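Local coordinates for lysosome-associated membrane glycoprotein 1 (Mus musculus, PDB 5GV0), which is a heavily glycosylated protein of the lysosomal membrane that probably assembles with itself in a mode distinct from that of LAMP-2, at residues Y7-M21 against S49-V62. Residues are numbered along the deposited sequence; the frame is centred on the assembly and turned at random.
Sequences YNVTGNNGTCLLASM and SSGSCGINLVTLKV. With NAG (2-acetamido-2-deoxy-beta-D-glucopyranose), chain F; NAG (2-acetamido-2-deoxy-beta-D-glucopyranose), chain E; SO4 (sulfate ion), chain C.
Leu60 has CG trans to its backbone N (chi1 177°), and Tyr7 has CG swung trans to its own carbonyl carbon (chi1 -53°). The leucine CD2 methyl thereby comes over one face of the tyrosine ring, a CH-pi contact 4.1 Å from the centroid and 20° off the ring normal. Ser49 CB lies at the edge of that ring, in its plane, and Val62 CG1 closes on Tyr7 CE1 at 3.6 Å. Leu60 is gripped by further apolar groups: Met21 CE meets CD2 tip to tip at 3.6 Å, Val9 CG2 touches CD1, and the Leu17 side chain meets Leu60 at about a right angle, its CD2 3.6 Å from Leu60 CB. Val9 CG1 reaches the backbone at Gly51 and Ser52, 3.6 Å from Ser52 N. Beyond it the Cys16-Cys53 disulfide (SG to SG 2.0 Å) ties the hairpins covalently, beside a classic beta bulge that sets Cys16 and Leu17 across from the single Val9; Val58 CG1 packs against Cys16 SG at 3.9 Å. No direct hydrogen bond links the segments. Two antiparallel hairpins from different sheets thus face each other, as in the beta-prism fold of LAMP luminal domains: strand 140-144 continues the first sheet beside 14-21, and strand 67-76 flanks 57-62 in the second.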
# COMPACT_ATOMS: atom_id res chain seq x y z
N TYR A 7 -8.83 0.29 6.98
CA TYR A 7 -9.41 0.58 5.68
C TYR A 7 -10.41 -0.50 5.30
O TYR A 7 -10.18 -1.68 5.53
CB TYR A 7 -8.32 0.66 4.61
CG TYR A 7 -7.18 1.61 4.93
CD1 TYR A 7 -7.25 2.95 4.59
CD2 TYR A 7 -6.03 1.16 5.56
CE1 TYR A 7 -6.22 3.82 4.87
CE2 TYR A 7 -4.99 2.02 5.85
CZ TYR A 7 -5.09 3.35 5.50
OH TYR A 7 -4.05 4.21 5.78
N ASN A 8 -11.51 -0.07 4.69
CA ASN A 8 -12.55 -0.97 4.18
C ASN A 8 -12.96 -0.45 2.81
O ASN A 8 -13.37 0.69 2.69
CB ASN A 8 -13.73 -1.01 5.15
CG ASN A 8 -14.93 -1.77 4.60
OD1 ASN A 8 -14.79 -2.84 4.01
ND2 ASN A 8 -16.11 -1.21 4.80
N VAL A 9 -12.79 -1.27 1.78
CA VAL A 9 -13.24 -0.90 0.44
C VAL A 9 -14.41 -1.80 0.06
O VAL A 9 -14.29 -3.02 0.07
CB VAL A 9 -12.10 -1.02 -0.60
CG1 VAL A 9 -12.61 -0.69 -2.00
CG2 VAL A 9 -10.93 -0.12 -0.23
N THR A 10 -15.55 -1.18 -0.23
CA THR A 10 -16.75 -1.92 -0.61
C THR A 10 -17.28 -1.45 -1.96
O THR A 10 -17.26 -0.25 -2.24
CB THR A 10 -17.86 -1.78 0.46
OG1 THR A 10 -17.38 -2.26 1.72
CG2 THR A 10 -19.09 -2.59 0.07
N GLY A 11 -17.73 -2.40 -2.77
CA GLY A 11 -18.30 -2.12 -4.07
C GLY A 11 -19.48 -3.03 -4.36
O GLY A 11 -20.18 -3.45 -3.44
N ASN A 12 -19.68 -3.35 -5.64
CA ASN A 12 -20.91 -4.01 -6.09
C ASN A 12 -21.16 -5.37 -5.44
O ASN A 12 -22.31 -5.77 -5.23
CB ASN A 12 -20.90 -4.19 -7.60
CG ASN A 12 -20.83 -2.88 -8.35
OD1 ASN A 12 -21.30 -1.85 -7.88
ND2 ASN A 12 -20.23 -2.91 -9.54
N ASN A 13 -20.09 -6.09 -5.14
CA ASN A 13 -20.20 -7.41 -4.53
C ASN A 13 -19.78 -7.39 -3.08
O ASN A 13 -19.33 -8.40 -2.53
CB ASN A 13 -19.35 -8.43 -5.30
CG ASN A 13 -19.76 -8.55 -6.74
OD1 ASN A 13 -20.89 -8.24 -7.11
ND2 ASN A 13 -18.83 -9.00 -7.58
N GLY A 14 -19.93 -6.23 -2.45
CA GLY A 14 -19.58 -6.08 -1.05
C GLY A 14 -18.12 -5.73 -0.84
O GLY A 14 -17.47 -5.17 -1.72
N THR A 15 -17.61 -6.07 0.33
CA THR A 15 -16.25 -5.72 0.71
C THR A 15 -15.22 -6.47 -0.12
O THR A 15 -15.28 -7.69 -0.25
CB THR A 15 -16.02 -6.01 2.20
OG1 THR A 15 -16.93 -5.22 2.98
CG2 THR A 15 -14.61 -5.67 2.61
N CYS A 16 -14.28 -5.73 -0.71
CA CYS A 16 -13.23 -6.35 -1.51
C CYS A 16 -11.84 -6.06 -0.96
O CYS A 16 -10.85 -6.57 -1.48
CB CYS A 16 -13.32 -5.90 -2.97
SG CYS A 16 -12.84 -4.18 -3.25
N LEU A 17 -11.74 -5.23 0.07
CA LEU A 17 -10.46 -5.00 0.72
C LEU A 17 -10.68 -4.67 2.18
O LEU A 17 -11.51 -3.82 2.51
CB LEU A 17 -9.68 -3.86 0.06
CG LEU A 17 -8.25 -3.61 0.56
CD1 LEU A 17 -7.26 -4.65 0.04
CD2 LEU A 17 -7.81 -2.21 0.16
N LEU A 18 -9.98 -5.38 3.05
CA LEU A 18 -9.86 -5.03 4.45
C LEU A 18 -8.40 -4.85 4.75
O LEU A 18 -7.57 -5.65 4.31
CB LEU A 18 -10.44 -6.11 5.36
CG LEU A 18 -11.94 -6.35 5.32
CD1 LEU A 18 -12.27 -7.53 6.20
CD2 LEU A 18 -12.68 -5.11 5.80
N ALA A 19 -8.07 -3.80 5.49
CA ALA A 19 -6.68 -3.61 5.87
C ALA A 19 -6.56 -2.90 7.20
O ALA A 19 -7.33 -2.00 7.52
CB ALA A 19 -5.94 -2.83 4.80
N SER A 20 -5.59 -3.35 7.98
CA SER A 20 -5.16 -2.68 9.19
C SER A 20 -3.65 -2.58 9.08
O SER A 20 -2.95 -3.59 9.18
CB SER A 20 -5.58 -3.45 10.44
OG SER A 20 -5.12 -2.79 11.60
N MET A 21 -3.14 -1.38 8.82
CA MET A 21 -1.73 -1.29 8.50
C MET A 21 -1.14 0.07 8.77
O MET A 21 -1.84 1.09 8.76
CB MET A 21 -1.50 -1.66 7.03
CG MET A 21 -2.28 -0.84 6.03
SD MET A 21 -2.14 -1.59 4.39
CE MET A 21 -3.20 -0.50 3.45
N SER A 49 -9.29 8.41 2.43
CA SER A 49 -9.15 7.12 1.77
C SER A 49 -10.38 6.72 0.96
O SER A 49 -11.52 7.07 1.28
CB SER A 49 -8.82 6.02 2.78
OG SER A 49 -9.88 5.82 3.70
N SER A 50 -10.13 5.96 -0.10
CA SER A 50 -11.17 5.47 -0.98
C SER A 50 -10.59 4.29 -1.72
O SER A 50 -9.41 3.99 -1.58
CB SER A 50 -11.65 6.55 -1.95
OG SER A 50 -10.59 6.95 -2.81
N GLY A 51 -11.40 3.62 -2.53
CA GLY A 51 -10.88 2.49 -3.28
C GLY A 51 -11.88 1.96 -4.28
O GLY A 51 -12.98 2.49 -4.42
N SER A 52 -11.49 0.91 -4.98
CA SER A 52 -12.38 0.32 -5.98
C SER A 52 -12.21 -1.19 -6.03
O SER A 52 -11.16 -1.73 -5.68
CB SER A 52 -12.13 0.93 -7.36
OG SER A 52 -10.82 0.67 -7.83
N CYS A 53 -13.26 -1.86 -6.47
CA CYS A 53 -13.30 -3.31 -6.50
C CYS A 53 -13.36 -3.86 -7.92
O CYS A 53 -13.80 -3.18 -8.83
CB CYS A 53 -14.52 -3.82 -5.72
SG CYS A 53 -14.55 -3.35 -3.97
N GLY A 54 -12.93 -5.11 -8.08
CA GLY A 54 -13.03 -5.82 -9.34
C GLY A 54 -12.58 -7.25 -9.12
O GLY A 54 -12.16 -7.61 -8.02
N ILE A 55 -12.67 -8.09 -10.16
CA ILE A 55 -12.19 -9.46 -10.01
C ILE A 55 -10.73 -9.62 -10.45
O ILE A 55 -10.15 -10.67 -10.23
CB ILE A 55 -13.07 -10.45 -10.80
CG1 ILE A 55 -13.13 -10.06 -12.27
CG2 ILE A 55 -14.47 -10.52 -10.19
CD1 ILE A 55 -13.99 -11.00 -13.10
N ASN A 56 -10.15 -8.59 -11.06
CA ASN A 56 -8.73 -8.63 -11.43
C ASN A 56 -7.91 -7.57 -10.70
O ASN A 56 -6.71 -7.74 -10.48
CB ASN A 56 -8.54 -8.45 -12.94
CG ASN A 56 -9.20 -9.55 -13.74
OD1 ASN A 56 -8.83 -10.72 -13.63
ND2 ASN A 56 -10.18 -9.18 -14.56
N LEU A 57 -8.58 -6.47 -10.34
CA LEU A 57 -7.91 -5.32 -9.75
C LEU A 57 -8.70 -4.73 -8.60
O LEU A 57 -9.87 -4.40 -8.75
CB LEU A 57 -7.67 -4.24 -10.81
CG LEU A 57 -7.15 -2.90 -10.31
CD1 LEU A 57 -5.71 -3.02 -9.84
CD2 LEU A 57 -7.27 -1.83 -11.40
N VAL A 58 -8.03 -4.58 -7.46
CA VAL A 58 -8.61 -3.91 -6.30
C VAL A 58 -7.69 -2.77 -5.92
O VAL A 58 -6.47 -2.95 -5.87
CB VAL A 58 -8.77 -4.89 -5.11
CG1 VAL A 58 -9.00 -4.15 -3.81
CG2 VAL A 58 -9.90 -5.87 -5.38
N THR A 59 -8.24 -1.58 -5.67
CA THR A 59 -7.38 -0.44 -5.34
C THR A 59 -7.73 0.20 -4.02
O THR A 59 -8.88 0.14 -3.56
CB THR A 59 -7.42 0.65 -6.43
OG1 THR A 59 -8.71 1.28 -6.42
CG2 THR A 59 -7.13 0.08 -7.81
N LEU A 60 -6.73 0.82 -3.42
CA LEU A 60 -6.89 1.65 -2.24
C LEU A 60 -6.09 2.93 -2.44
O LEU A 60 -4.89 2.86 -2.71
CB LEU A 60 -6.42 0.92 -0.99
CG LEU A 60 -6.48 1.73 0.32
CD1 LEU A 60 -7.92 1.96 0.75
CD2 LEU A 60 -5.69 1.04 1.41
N LYS A 61 -6.74 4.08 -2.33
CA LYS A 61 -6.06 5.36 -2.47
C LYS A 61 -6.13 6.15 -1.17
O LYS A 61 -7.20 6.34 -0.60
CB LYS A 61 -6.66 6.18 -3.61
CG LYS A 61 -5.91 7.47 -3.89
CD LYS A 61 -6.57 8.28 -4.98
CE LYS A 61 -6.50 7.61 -6.34
NZ LYS A 61 -6.97 8.54 -7.41
N VAL A 62 -4.97 6.58 -0.70
CA VAL A 62 -4.87 7.37 0.52
C VAL A 62 -4.21 8.70 0.17
O VAL A 62 -3.12 8.74 -0.40
CB VAL A 62 -4.09 6.62 1.63
CG1 VAL A 62 -4.81 5.33 1.98
CG2 VAL A 62 -2.67 6.30 1.21
C1 NAG F . -19.09 -9.17 -8.98
C2 NAG F . -17.92 -8.59 -9.80
C3 NAG F . -18.14 -8.84 -11.29
C4 NAG F . -18.44 -10.31 -11.56
C5 NAG F . -19.62 -10.75 -10.69
C6 NAG F . -19.97 -12.21 -10.85
C7 NAG F . -16.88 -6.67 -8.68
C8 NAG F . -16.89 -5.18 -8.51
N2 NAG F . -17.78 -7.17 -9.53
O3 NAG F . -16.97 -8.46 -12.01
O4 NAG F . -18.77 -10.51 -12.93
O5 NAG F . -19.28 -10.55 -9.31
O6 NAG F . -19.05 -13.04 -10.15
O7 NAG F . -16.10 -7.38 -8.07
C1 NAG E . -1.94 11.34 -10.32
C2 NAG E . -3.11 10.41 -10.03
C3 NAG E . -3.76 9.95 -11.33
C4 NAG E . -4.12 11.15 -12.20
C5 NAG E . -2.89 12.03 -12.40
C6 NAG E . -3.19 13.30 -13.16
C7 NAG E . -3.11 8.99 -8.01
C8 NAG E . -2.53 7.78 -7.36
N2 NAG E . -2.67 9.26 -9.25
O3 NAG E . -4.94 9.22 -11.02
O4 NAG E . -4.58 10.71 -13.47
O5 NAG E . -2.38 12.43 -11.12
O6 NAG E . -3.97 14.20 -12.39
O7 NAG E . -3.95 9.70 -7.46
S SO4 C . -11.76 -5.94 -13.10
O1 SO4 C . -12.94 -6.77 -12.88
O2 SO4 C . -11.05 -6.42 -14.28
O3 SO4 C . -12.17 -4.55 -13.32
O4 SO4 C . -10.89 -6.03 -11.92
O HOH W 1 -11.08 3.31 2.82